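PDB 4E3X: delta-1-pyrroline-5-carboxylate dehydrogenase, mitochondrial from Mus musculus, which catalyses the NAD+-dependent oxidation of L-glutamate gamma-semialdehyde, formed from delta-1-pyrroline-5-carboxylate, to L-glutamate in the last step of proline degradation. Local coordinates for residues B[349-354]-B[451-456]; B[193-198]-B[544-549]; B[62-67]-B[259-264]; B[151-156]-B[210-215]. All coordinates share one frame; numbering follows the deposited sequence. Where two conformers were deposited one is given.

Contact 1. Residues B[349-354]-B[451-456]. With PRO (proline), chain K.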
loop_
_atom_site.group_PDB
_atom_site.type_symbol
_atom_site.label_atom_id
_atom_site.label_comp_id
_atom_site.label_asym_id
_atom_site.label_seq_id
_atom_site.Cartn_x
_atom_site.Cartn_y
_atom_site.Cartn_z
ATOM N N SER B 349 14.368 13.771 -10.636
ATOM C CA SER B 349 13.392 14.550 -11.399
ATOM C C SER B 349 13.998 15.367 -12.545
ATOM O O SER B 349 13.261 16.000 -13.293
ATOM C CB SER B 349 12.682 15.533 -10.468
ATOM O OG SER B 349 13.637 16.363 -9.820
ATOM N N ALA B 350 15.324 15.378 -12.673
ATOM C CA ALA B 350 15.998 16.248 -13.650
ATOM C C ALA B 350 15.626 15.935 -15.093
ATOM O O ALA B 350 15.532 14.770 -15.474
ATOM C CB ALA B 350 17.505 16.157 -13.481
ATOM N N CYS B 351 15.417 16.974 -15.897
ATOM C CA CYS B 351 15.201 16.788 -17.323
ATOM C C CYS B 351 16.485 16.337 -17.996
ATOM O O CYS B 351 17.504 17.019 -17.908
ATOM C CB CYS B 351 14.743 18.095 -17.967
ATOM S SG CYS B 351 14.686 18.046 -19.771
ATOM N N SER B 352 16.432 15.206 -18.693
ATOM C CA SER B 352 17.588 14.739 -19.445
ATOM C C SER B 352 17.265 14.481 -20.911
ATOM O O SER B 352 18.158 14.165 -21.697
ATOM C CB SER B 352 18.181 13.481 -18.814
ATOM O OG SER B 352 17.213 12.453 -18.732
ATOM N N ARG B 353 15.993 14.607 -21.284
ATOM C CA ARG B 353 15.621 14.570 -22.695
ATOM C C ARG B 353 14.681 15.721 -23.040
ATOM O O ARG B 353 13.648 15.914 -22.396
ATOM C CB ARG B 353 15.053 13.207 -23.102
ATOM C CG ARG B 353 14.027 12.645 -22.183
ATOM C CD ARG B 353 13.624 11.222 -22.568
ATOM N NE ARG B 353 12.664 10.772 -21.581
ATOM C CZ ARG B 353 11.471 10.249 -21.837
ATOM N NH1 ARG B 353 10.696 9.908 -20.817
ATOM N NH2 ARG B 353 11.055 10.060 -23.083
ATOM N N LEU B 354 15.078 16.497 -24.049
ATOM C CA LEU B 354 14.322 17.654 -24.506
ATOM C C LEU B 354 13.864 17.394 -25.936
ATOM O O LEU B 354 14.677 17.068 -26.796
ATOM C CB LEU B 354 15.210 18.899 -24.475
ATOM C CG LEU B 354 14.592 20.196 -25.020
ATOM C CD1 LEU B 354 13.452 20.667 -24.150
ATOM C CD2 LEU B 354 15.635 21.292 -25.165
ATOM N N PRO B 451 25.126 16.332 -15.422
ATOM C CA PRO B 451 24.641 17.517 -16.135
ATOM C C PRO B 451 24.693 17.310 -17.643
ATOM O O PRO B 451 25.452 17.965 -18.350
ATOM C CB PRO B 451 25.619 18.607 -15.687
ATOM C CG PRO B 451 26.889 17.874 -15.429
ATOM C CD PRO B 451 26.489 16.515 -14.899
ATOM N N VAL B 452 23.879 16.376 -18.119
ATOM C CA VAL B 452 23.936 15.921 -19.501
ATOM C C VAL B 452 22.541 15.903 -20.108
ATOM O O VAL B 452 21.714 15.040 -19.794
ATOM C CB VAL B 452 24.578 14.521 -19.599
ATOM C CG1 VAL B 452 24.698 14.090 -21.059
ATOM C CG2 VAL B 452 25.955 14.525 -18.944
ATOM N N LEU B 453 22.284 16.878 -20.972
ATOM C CA LEU B 453 20.985 17.043 -21.599
ATOM C C LEU B 453 21.054 16.597 -23.048
ATOM O O LEU B 453 21.936 17.032 -23.796
ATOM C CB LEU B 453 20.573 18.512 -21.544
ATOM C CG LEU B 453 19.276 18.892 -22.261
ATOM C CD1 LEU B 453 18.076 18.205 -21.616
ATOM C CD2 LEU B 453 19.108 20.396 -22.263
ATOM N N THR B 454 20.138 15.719 -23.443
ATOM C CA THR B 454 20.050 15.290 -24.838
ATOM C C THR B 454 18.796 15.856 -25.491
ATOM O O THR B 454 17.708 15.794 -24.914
ATOM C CB THR B 454 20.053 13.758 -24.978
ATOM O OG1 THR B 454 21.210 13.223 -24.324
ATOM C CG2 THR B 454 20.080 13.361 -26.447
ATOM N N VAL B 455 18.964 16.407 -26.695
ATOM C CA VAL B 455 17.883 17.049 -27.421
ATOM C C VAL B 455 17.534 16.254 -28.672
ATOM O O VAL B 455 18.422 15.844 -29.419
ATOM C CB VAL B 455 18.294 18.471 -27.873
ATOM C CG1 VAL B 455 17.121 19.202 -28.519
ATOM C CG2 VAL B 455 18.863 19.266 -26.698
ATOM N N TYR B 456 16.241 16.044 -28.896
ATOM C CA TYR B 456 15.759 15.455 -30.139
ATOM C C TYR B 456 14.833 16.445 -30.831
ATOM O O TYR B 456 13.856 16.903 -30.236
ATOM C CB TYR B 456 15.016 14.135 -29.880
ATOM C CG TYR B 456 14.476 13.537 -31.157
ATOM C CD1 TYR B 456 15.337 12.998 -32.107
ATOM C CD2 TYR B 456 13.111 13.539 -31.433
ATOM C CE1 TYR B 456 14.858 12.466 -33.285
ATOM C CE2 TYR B 456 12.623 13.006 -32.614
ATOM C CZ TYR B 456 13.504 12.473 -33.533
ATOM O OH TYR B 456 13.034 11.940 -34.709
HETATM N N PRO K . 11.522 16.027 -5.029
HETATM C CA PRO K . 12.649 16.498 -5.835
HETATM C C PRO K . 12.201 17.253 -7.082
HETATM O O PRO K . 11.022 17.263 -7.453
HETATM C CB PRO K . 13.352 15.198 -6.221
HETATM C CG PRO K . 13.139 14.327 -5.033
HETATM C CD PRO K . 11.762 14.673 -4.497
HETATM O OXT PRO K . 13.026 17.883 -7.748
HETATM O O HOH W 1 20.553 12.845 -21.512
#
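Leu453 holds its CG trans to the backbone N (chi1 175°), and this sends CD1 across to the other strand, 3.9 Å from Cys351 SG and 4.1 Å from Leu354 CB. Leu354 adopts the same first torsion and lies alongside Val455, both pointing the same way, with CD2 4.1 Å from CG2 of Val455. The backbones run in parallel. Leu354 N reaches Thr454 O at 2.9 Å, and Tyr456 N reaches Leu354 O at 2.8 Å, each donor almost in line with the carbonyl it meets. Thr454 N approaches Ser352 O differently, 45° above the carbonyl plane at 3.1 Å. Ser352 O also takes a bond from a water, which donates to Val452 O as well and accepts from Thr454 OG1. The pair belongs to the catalytic domain of the aldehyde dehydrogenase fold, where strand 351-357 lies between strands 319-323 and 452-458 and begins a few residues after the nucleophile Cys348. Ahead of it, Ser349 OG donates to OXT of the bound proline at 2.6 Å, and Gly512 and Ser513 also grip this ligand through their backbone N atoms. Arg353 turns its guanidinium elsewhere, NE on Lys318 O and NH2 on Val470 O.

Contact 2. Residues B[193-198]-B[544-549]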
loop_
_atom_site.group_PDB
_atom_site.type_symbol
_atom_site.label_atom_id
_atom_site.label_comp_id
_atom_site.label_asym_id
_atom_site.label_seq_id
_atom_site.Cartn_x
_atom_site.Cartn_y
_atom_site.Cartn_z
ATOM N N ASN B 193 -17.600 1.772 17.293
ATOM C CA ASN B 193 -16.455 1.345 16.484
ATOM C C ASN B 193 -15.383 2.416 16.454
ATOM O O ASN B 193 -15.700 3.602 16.339
ATOM C CB ASN B 193 -16.910 1.044 15.064
ATOM C CG ASN B 193 -17.974 -0.022 15.027
ATOM O OD1 ASN B 193 -17.759 -1.127 15.529
ATOM N ND2 ASN B 193 -19.137 0.303 14.455
ATOM N N HIS B 194 -14.123 1.992 16.528
ATOM C CA HIS B 194 -12.998 2.911 16.532
ATOM C C HIS B 194 -11.822 2.277 15.813
ATOM O O HIS B 194 -11.520 1.101 16.021
ATOM C CB HIS B 194 -12.618 3.246 17.978
ATOM C CG HIS B 194 -11.401 4.106 18.108
ATOM N ND1 HIS B 194 -11.446 5.480 18.008
ATOM C CD2 HIS B 194 -10.105 3.789 18.343
ATOM C CE1 HIS B 194 -10.231 5.972 18.172
ATOM N NE2 HIS B 194 -9.398 4.968 18.378
ATOM N N THR B 195 -11.160 3.057 14.963
ATOM C CA THR B 195 -9.947 2.603 14.306
ATOM C C THR B 195 -8.720 3.073 15.069
ATOM O O THR B 195 -8.572 4.262 15.354
ATOM C CB THR B 195 -9.864 3.098 12.847
ATOM O OG1 THR B 195 -10.946 2.528 12.100
ATOM C CG2 THR B 195 -8.546 2.685 12.204
ATOM N N VAL B 196 -7.857 2.122 15.402
ATOM C CA VAL B 196 -6.572 2.387 16.020
ATOM C C VAL B 196 -5.521 2.293 14.919
ATOM O O VAL B 196 -5.370 1.242 14.290
ATOM C CB VAL B 196 -6.267 1.333 17.096
ATOM C CG1 VAL B 196 -4.877 1.549 17.671
ATOM C CG2 VAL B 196 -7.327 1.338 18.201
ATOM N N TYR B 197 -4.801 3.385 14.676
ATOM C CA TYR B 197 -3.777 3.408 13.639
ATOM C C TYR B 197 -2.461 2.894 14.237
ATOM O O TYR B 197 -1.599 3.673 14.655
ATOM C CB TYR B 197 -3.678 4.803 12.994
ATOM C CG TYR B 197 -4.925 5.102 12.187
ATOM C CD1 TYR B 197 -5.081 4.583 10.908
ATOM C CD2 TYR B 197 -5.982 5.840 12.729
ATOM C CE1 TYR B 197 -6.230 4.814 10.174
ATOM C CE2 TYR B 197 -7.141 6.071 11.999
ATOM C CZ TYR B 197 -7.253 5.563 10.718
ATOM O OH TYR B 197 -8.398 5.780 9.987
ATOM N N ARG B 198 -2.335 1.567 14.306
ATOM C CA ARG B 198 -1.171 0.902 14.886
ATOM C C ARG B 198 0.042 1.114 14.005
ATOM O O ARG B 198 -0.066 1.089 12.781
ATOM C CB ARG B 198 -1.395 -0.614 14.976
ATOM C CG ARG B 198 -2.622 -1.065 15.770
ATOM C CD ARG B 198 -2.761 -2.594 15.749
ATOM N NE ARG B 198 -2.824 -3.120 14.386
ATOM C CZ ARG B 198 -3.193 -4.358 14.064
ATOM N NH1 ARG B 198 -3.601 -5.207 15.000
ATOM N NH2 ARG B 198 -3.184 -4.738 12.790
ATOM N N PRO B 544 -3.897 -0.701 10.387
ATOM C CA PRO B 544 -4.995 -0.339 11.292
ATOM C C PRO B 544 -5.670 -1.529 11.965
ATOM O O PRO B 544 -5.739 -2.626 11.409
ATOM C CB PRO B 544 -5.980 0.392 10.370
ATOM C CG PRO B 544 -5.121 0.888 9.218
ATOM C CD PRO B 544 -4.129 -0.222 9.012
ATOM N N GLN B 545 -6.144 -1.294 13.183
ATOM C CA GLN B 545 -7.001 -2.223 13.897
ATOM C C GLN B 545 -8.342 -1.546 14.091
ATOM O O GLN B 545 -8.393 -0.347 14.329
ATOM C CB GLN B 545 -6.392 -2.522 15.263
ATOM C CG GLN B 545 -7.238 -3.415 16.165
ATOM C CD GLN B 545 -6.724 -3.433 17.580
ATOM O OE1 GLN B 545 -6.407 -2.386 18.143
ATOM N NE2 GLN B 545 -6.613 -4.627 18.162
ATOM N N VAL B 546 -9.436 -2.287 13.981
ATOM C CA VAL B 546 -10.746 -1.740 14.306
ATOM C C VAL B 546 -11.292 -2.458 15.534
ATOM O O VAL B 546 -11.292 -3.694 15.578
ATOM C CB VAL B 546 -11.718 -1.885 13.134
ATOM C CG1 VAL B 546 -13.079 -1.327 13.511
ATOM C CG2 VAL B 546 -11.151 -1.174 11.911
ATOM N N ILE B 547 -11.708 -1.681 16.522
ATOM C CA ILE B 547 -12.291 -2.203 17.743
ATOM C C ILE B 547 -13.788 -1.907 17.754
ATOM O O ILE B 547 -14.212 -0.757 17.576
ATOM C CB ILE B 547 -11.641 -1.564 18.978
ATOM C CG1 ILE B 547 -10.135 -1.864 19.007
ATOM C CG2 ILE B 547 -12.325 -2.036 20.253
ATOM C CD1 ILE B 547 -9.396 -1.212 20.163
ATOM N N LYS B 548 -14.586 -2.953 17.933
ATOM C CA LYS B 548 -16.025 -2.820 18.121
ATOM C C LYS B 548 -16.355 -3.167 19.563
ATOM O O LYS B 548 -16.064 -4.282 20.008
ATOM C CB LYS B 548 -16.770 -3.764 17.175
ATOM C CG LYS B 548 -18.287 -3.768 17.356
ATOM C CD LYS B 548 -18.926 -4.886 16.538
ATOM C CE LYS B 548 -20.439 -4.776 16.507
ATOM N NZ LYS B 548 -21.116 -5.930 15.858
ATOM N N GLU B 549 -16.946 -2.218 20.290
ATOM C CA GLU B 549 -17.413 -2.493 21.646
ATOM C C GLU B 549 -18.928 -2.514 21.633
ATOM O O GLU B 549 -19.558 -1.540 21.240
ATOM C CB GLU B 549 -16.934 -1.449 22.663
ATOM C CG GLU B 549 -17.409 -1.793 24.095
ATOM C CD GLU B 549 -16.967 -0.824 25.185
ATOM O OE1 GLU B 549 -16.205 0.126 24.908
ATOM O OE2 GLU B 549 -17.388 -1.031 26.345
#
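His194 and Ile547 form a hydrogen-bonded antiparallel pair, with Ile547 N 2.8 Å from His194 O and a matching bond returned from His194 N. Val196 and Gln545 repeat it two residues along, where Val196 N lies 2.7 Å from Gln545 O. On the face carrying these four side chains, Val196 CG2 packs 3.8 Å from Ile547 CD1 on a diagonal. On the other face Thr195 CG2 lies 3.9 Å from Pro544 CB and also covers one face of the Tyr197 ring. Asn193 sits beside Lys548, OD1 3.3 Å from Lys548 CG; its ND2 donates to Ile186 O, and OD1 accepts from Gln518 NE2 of the second subunit.

Arg198, bent at chi3 (-56°), crosses Gln545 at about a right angle and brings one face of its guanidinium over Gln545 CB, with Arg198 CD 3.7 Å from that carbon. NE is held by Ser543 O, and NH1 donates to Arg498 O of the second subunit. A leucine in place of Arg198 would probably leave these two carbonyls each without its donor and Gln545 CB without the flat group over it. Further out, Lys548 makes a salt bridge with Asp508 of the second subunit.

The two strands, 191-199 and 542-550, form the two-stranded part of the arm characteristic of oligomerization in aldehyde dehydrogenases. Residues 546-549 pair in parallel with a strand of the second subunit, carrying the sheet across the interface.

Contact 3. Residues B[62-67]-B[259-264]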
loop_
_atom_site.group_PDB
_atom_site.type_symbol
_atom_site.label_atom_id
_atom_site.label_comp_id
_atom_site.label_asym_id
_atom_site.label_seq_id
_atom_site.Cartn_x
_atom_site.Cartn_y
_atom_site.Cartn_z
ATOM N N GLU B 62 34.276 15.745 11.012
ATOM C CA GLU B 62 33.511 15.216 12.142
ATOM C C GLU B 62 33.601 13.700 12.194
ATOM O O GLU B 62 33.355 13.040 11.194
ATOM C CB GLU B 62 32.036 15.622 12.058
ATOM C CG GLU B 62 31.269 15.220 13.310
ATOM C CD GLU B 62 29.795 15.572 13.277
ATOM O OE1 GLU B 62 29.297 16.009 12.224
ATOM O OE2 GLU B 62 29.120 15.394 14.315
ATOM N N ALA B 63 33.932 13.158 13.366
ATOM C CA ALA B 63 33.911 11.712 13.578
ATOM C C ALA B 63 32.501 11.307 14.000
ATOM O O ALA B 63 32.061 11.607 15.118
ATOM C CB ALA B 63 34.935 11.304 14.632
ATOM N N ILE B 64 31.792 10.642 13.091
ATOM C CA ILE B 64 30.376 10.347 13.273
ATOM C C ILE B 64 30.209 8.865 13.602
ATOM O O ILE B 64 30.511 8.014 12.776
ATOM C CB ILE B 64 29.585 10.686 11.983
ATOM C CG1 ILE B 64 29.670 12.190 11.698
ATOM C CG2 ILE B 64 28.134 10.222 12.082
ATOM C CD1 ILE B 64 29.012 12.611 10.401
ATOM N N PRO B 65 29.726 8.550 14.817
ATOM C CA PRO B 65 29.570 7.147 15.211
ATOM C C PRO B 65 28.254 6.567 14.699
ATOM O O PRO B 65 27.373 7.308 14.258
ATOM C CB PRO B 65 29.512 7.234 16.734
ATOM C CG PRO B 65 28.755 8.520 16.955
ATOM C CD PRO B 65 29.271 9.468 15.878
ATOM N N CYS B 66 28.125 5.249 14.763
ATOM C CA CYS B 66 26.799 4.654 14.737
ATOM C C CYS B 66 26.141 4.980 16.079
ATOM O O CYS B 66 26.830 5.126 17.100
ATOM C CB CYS B 66 26.885 3.144 14.562
ATOM S SG CYS B 66 27.495 2.619 12.954
ATOM N N VAL B 67 24.821 5.117 16.089
ATOM C CA VAL B 67 24.114 5.381 17.339
ATOM C C VAL B 67 23.019 4.341 17.524
ATOM O O VAL B 67 22.097 4.235 16.712
ATOM C CB VAL B 67 23.507 6.805 17.413
ATOM C CG1 VAL B 67 22.854 7.023 18.776
ATOM C CG2 VAL B 67 24.576 7.860 17.165
ATOM N N ILE B 259 14.874 5.545 16.297
ATOM C CA ILE B 259 15.645 5.536 15.058
ATOM C C ILE B 259 17.088 5.227 15.431
ATOM O O ILE B 259 17.706 5.968 16.200
ATOM C CB ILE B 259 15.569 6.862 14.270
ATOM C CG1 ILE B 259 14.126 7.149 13.822
ATOM C CG2 ILE B 259 16.487 6.789 13.051
ATOM C CD1 ILE B 259 13.955 8.498 13.153
ATOM N N GLN B 260 17.603 4.108 14.920
ATOM C CA GLN B 260 18.997 3.737 15.102
ATOM C C GLN B 260 19.783 4.276 13.913
ATOM O O GLN B 260 19.392 4.077 12.760
ATOM C CB GLN B 260 19.135 2.214 15.200
ATOM C CG GLN B 260 18.124 1.546 16.138
ATOM C CD GLN B 260 18.402 1.764 17.621
ATOM O OE1 GLN B 260 18.768 2.860 18.048
ATOM N NE2 GLN B 260 18.190 0.716 18.421
ATOM N N PHE B 261 20.860 5.007 14.195
ATOM C CA PHE B 261 21.649 5.642 13.146
ATOM C C PHE B 261 22.767 4.679 12.774
ATOM O O PHE B 261 23.767 4.560 13.495
ATOM C CB PHE B 261 22.202 6.985 13.646
ATOM C CG PHE B 261 22.810 7.830 12.562
ATOM C CD1 PHE B 261 22.004 8.622 11.759
ATOM C CD2 PHE B 261 24.189 7.847 12.361
ATOM C CE1 PHE B 261 22.561 9.402 10.753
ATOM C CE2 PHE B 261 24.755 8.619 11.364
ATOM C CZ PHE B 261 23.942 9.400 10.561
ATOM N N VAL B 262 22.575 3.954 11.673
ATOM C CA VAL B 262 23.449 2.841 11.342
ATOM C C VAL B 262 23.936 2.840 9.892
ATOM O O VAL B 262 23.507 2.021 9.075
ATOM C CB VAL B 262 22.817 1.479 11.726
ATOM C CG1 VAL B 262 22.851 1.307 13.234
ATOM C CG2 VAL B 262 21.390 1.362 11.209
ATOM N N PRO B 263 24.877 3.741 9.579
ATOM C CA PRO B 263 25.626 3.607 8.324
ATOM C C PRO B 263 26.170 2.191 8.185
ATOM O O PRO B 263 26.526 1.571 9.186
ATOM C CB PRO B 263 26.795 4.582 8.509
ATOM C CG PRO B 263 26.322 5.566 9.549
ATOM C CD PRO B 263 25.421 4.796 10.453
ATOM N N ALA B 264 26.242 1.685 6.957
ATOM C CA ALA B 264 26.643 0.302 6.744
ATOM C C ALA B 264 26.930 0.088 5.268
ATOM O O ALA B 264 26.458 0.843 4.411
ATOM C CB ALA B 264 25.536 -0.651 7.206
#
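The Phe261 ring meets Pro65 O at its edge, close to the ring plane, with CD2 3.7 Å from that oxygen. Ile64 CG2 approaches the ring obliquely, 3.8 Å from Phe261 CE2. Other aromatic rings close in from the same domain: Trp232 meets this phenylalanine edge-to-face, while the Tyr243 and Tyr246 rings are inclined to it. With CG trans to its backbone N (chi1 -169°), Phe261 directs the ring back along segment 62-67, and its CB rests 4.0 Å from Val67 CB.

The backbones are joined by a single antiparallel bridge. Val67 N donates to Phe261 O at 2.9 Å, lying in the carbonyl plane on a lone pair, and Phe261 N donates to Val67 O at the same length but along a more bent line (144° at the hydrogen). Cys66 SG lies 3.9 Å from Pro263 CD, where segment 259-264 has left its strand. Next door, the buried amide of Gln260 has partners beyond the pair: OE1 accepts from Gly69 N, and NE2 donates to Asn257 OD1 and Ala105 O.

Strand 259-261 is an outermost strand of the five-stranded parallel sheet in the Rossmann-like NAD-binding domain. Through this bridge it meets strand 62-68 of a separate mixed sheet, with helix 239-251 packed against Ile64 and Pro263, and helix 99-118 against Cys66 and Val262.

Contact 4. Residues B[151-156]-B[210-215]. With PRO (proline), chain K; PRO (proline), chain J.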
loop_
_atom_site.group_PDB
_atom_site.type_symbol
_atom_site.label_atom_id
_atom_site.label_comp_id
_atom_site.label_asym_id
_atom_site.label_seq_id
_atom_site.Cartn_x
_atom_site.Cartn_y
_atom_site.Cartn_z
ATOM N N GLN B 151 27.669 17.543 0.268
ATOM C CA GLN B 151 27.002 17.030 -0.930
ATOM C C GLN B 151 27.232 17.902 -2.169
ATOM O O GLN B 151 26.818 17.535 -3.264
ATOM C CB GLN B 151 25.505 16.819 -0.681
ATOM C CG GLN B 151 25.188 15.648 0.230
ATOM C CD GLN B 151 24.087 15.981 1.214
ATOM O OE1 GLN B 151 24.351 16.459 2.315
ATOM N NE2 GLN B 151 22.844 15.754 0.816
ATOM N N GLY B 152 27.902 19.041 -1.997
ATOM C CA GLY B 152 28.262 19.889 -3.125
ATOM C C GLY B 152 27.152 20.792 -3.634
ATOM O O GLY B 152 27.219 21.269 -4.766
ATOM N N LYS B 153 26.124 21.008 -2.820
ATOM C CA LYS B 153 25.015 21.879 -3.210
ATOM C C LYS B 153 25.345 23.365 -3.141
ATOM O O LYS B 153 26.125 23.802 -2.296
ATOM C CB LYS B 153 23.780 21.593 -2.348
ATOM C CG LYS B 153 23.249 20.172 -2.509
ATOM C CD LYS B 153 21.751 20.061 -2.285
ATOM C CE LYS B 153 21.288 18.676 -2.697
ATOM N NZ LYS B 153 19.815 18.492 -2.592
ATOM N N THR B 154 24.732 24.141 -4.029
ATOM C CA THR B 154 24.770 25.590 -3.907
ATOM C C THR B 154 23.843 26.035 -2.777
ATOM O O THR B 154 23.029 25.253 -2.274
ATOM C CB THR B 154 24.295 26.266 -5.192
ATOM O OG1 THR B 154 22.982 25.783 -5.501
ATOM C CG2 THR B 154 25.250 25.967 -6.348
ATOM N N VAL B 155 23.965 27.300 -2.389
ATOM C CA VAL B 155 23.101 27.877 -1.364
ATOM C C VAL B 155 21.623 27.571 -1.603
ATOM O O VAL B 155 20.943 27.043 -0.725
ATOM C CB VAL B 155 23.255 29.407 -1.294
ATOM C CG1 VAL B 155 22.257 29.988 -0.309
ATOM C CG2 VAL B 155 24.674 29.794 -0.916
ATOM N N ILE B 156 21.119 27.883 -2.791
ATOM C CA ILE B 156 19.695 27.716 -3.025
ATOM C C ILE B 156 19.285 26.248 -3.085
ATOM O O ILE B 156 18.210 25.897 -2.611
ATOM C CB ILE B 156 19.209 28.476 -4.282
ATOM C CG1 ILE B 156 17.682 28.406 -4.411
ATOM C CG2 ILE B 156 19.868 27.937 -5.546
ATOM C CD1 ILE B 156 16.934 28.885 -3.177
ATOM N N PHE B 210 22.083 10.015 -1.584
ATOM C CA PHE B 210 22.970 11.136 -1.330
ATOM C C PHE B 210 22.358 12.477 -1.659
ATOM O O PHE B 210 22.792 13.510 -1.139
ATOM C CB PHE B 210 24.272 10.999 -2.135
ATOM C CG PHE B 210 24.135 11.321 -3.607
ATOM C CD1 PHE B 210 24.358 12.614 -4.076
ATOM C CD2 PHE B 210 23.812 10.334 -4.526
ATOM C CE1 PHE B 210 24.240 12.918 -5.427
ATOM C CE2 PHE B 210 23.700 10.631 -5.877
ATOM C CZ PHE B 210 23.912 11.926 -6.325
ATOM N N ASN B 211 21.391 12.477 -2.568
ATOM C CA ASN B 211 21.125 13.708 -3.309
ATOM C C ASN B 211 20.176 14.697 -2.668
ATOM O O ASN B 211 20.119 15.852 -3.082
ATOM C CB ASN B 211 20.747 13.413 -4.760
ATOM C CG ASN B 211 19.448 12.660 -4.884
ATOM O OD1 ASN B 211 19.037 11.938 -3.978
ATOM N ND2 ASN B 211 18.793 12.816 -6.026
ATOM N N PHE B 212 19.431 14.246 -1.665
ATOM C CA PHE B 212 18.597 15.145 -0.877
ATOM C C PHE B 212 18.688 14.807 0.594
ATOM O O PHE B 212 18.316 13.718 1.009
ATOM C CB PHE B 212 17.137 15.090 -1.323
ATOM C CG PHE B 212 16.895 15.753 -2.641
ATOM C CD1 PHE B 212 16.958 15.025 -3.820
ATOM C CD2 PHE B 212 16.628 17.112 -2.711
ATOM C CE1 PHE B 212 16.746 15.637 -5.042
ATOM C CE2 PHE B 212 16.417 17.734 -3.934
ATOM C CZ PHE B 212 16.472 16.992 -5.099
ATOM N N THR B 213 19.187 15.752 1.376
ATOM C CA THR B 213 19.188 15.611 2.825
ATOM C C THR B 213 17.782 15.334 3.356
ATOM O O THR B 213 17.605 14.541 4.282
ATOM C CB THR B 213 19.781 16.878 3.455
ATOM O OG1 THR B 213 21.146 16.965 3.049
ATOM C CG2 THR B 213 19.704 16.867 4.980
ATOM N N ALA B 214 16.787 15.984 2.755
ATOM C CA ALA B 214 15.411 15.873 3.219
ATOM C C ALA B 214 14.853 14.459 3.078
ATOM O O ALA B 214 14.027 14.032 3.881
ATOM C CB ALA B 214 14.518 16.865 2.475
ATOM N N ILE B 215 15.272 13.739 2.040
ATOM C CA ILE B 215 14.735 12.406 1.796
ATOM C C ILE B 215 15.089 11.456 2.933
ATOM O O ILE B 215 14.249 10.680 3.371
ATOM C CB ILE B 215 15.173 11.853 0.425
ATOM C CG1 ILE B 215 14.492 12.646 -0.691
ATOM C CG2 ILE B 215 14.800 10.382 0.290
ATOM C CD1 ILE B 215 14.880 12.216 -2.088
HETATM N N PRO K . 11.522 16.027 -5.029
HETATM C CA PRO K . 12.649 16.498 -5.835
HETATM C C PRO K . 12.201 17.253 -7.082
HETATM O O PRO K . 11.022 17.263 -7.453
HETATM C CB PRO K . 13.352 15.198 -6.221
HETATM C CG PRO K . 13.139 14.327 -5.033
HETATM C CD PRO K . 11.762 14.673 -4.497
HETATM O OXT PRO K . 13.026 17.883 -7.748
HETATM N N PRO J . 27.521 7.835 -6.484
HETATM C CA PRO J . 27.651 6.375 -6.477
HETATM C C PRO J . 27.539 5.793 -7.883
HETATM O O PRO J . 27.492 6.533 -8.870
HETATM C CB PRO J . 26.472 5.913 -5.597
HETATM C CG PRO J . 25.687 7.169 -5.254
HETATM C CD PRO J . 26.650 8.301 -5.395
HETATM O OXT PRO J . 27.510 4.575 -8.061
#
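Gln151 and Phe210 come no closer than 7.2 Å between CA atoms: helix 140-151 ends at Gln151, Gly152 leaves it with positive phi, and segment 210-215 turns at Phe212, the N-cap of helix 213-225. The amide of Gln151, swung round by a bend at chi2, bridges the gap with one nitrogen: NE2 donates to Thr213 OG1 at 3.1 Å, nearly in the amide plane, and to Phe210 O at 3.0 Å, which lies 26° out of it. An alanine at Gln151 would probably leave the buried Phe210 O without its mate and the loop before the helix less firmly fixed. Lys153 runs out extended, and its NZ donates to Asn211 O at 2.7 Å. The same ammonium makes an off-centre cation-pi contact with Phe212 and a salt bridge with Asp161, whose carboxylate also receives Thr213 N and Ala214 N. A bound proline covers the opposite face of the Phe212 ring, its CB 3.6 Å from CE1 of that phenylalanine. The two gripped carbonyls are those of Phe210 and of Asn211 itself, probably the transition-state stabilizer; its ND2 is bonded to Gln346 O, and its side chain lies about 4 Å from that of the nucleophile Cys348, as expected of an aldehyde dehydrogenase oxyanion site.

All four contacts are buried, but they differ in place: contact 4 lies near the chain's centre, whereas contact 2 is out on the arm, about 32 Å from it, and much of its surroundings is the second subunit, which contact 4 also meets. Contacts 1 and 4 touch the same bound proline, one at its carboxylate and the other over its ring. Three of the contacts are strand pairings: parallel in contact 1, a regular antiparallel ladder in contact 2, and a lone antiparallel bridge between two sheets in contact 3. Contact 4 has no such backbone pairing and relies on a glutamine and a lysine reaching main-chain oxygens. Aromatic packing marks contact 3, aliphatic packing contact 1, and intersubunit charge contact 2.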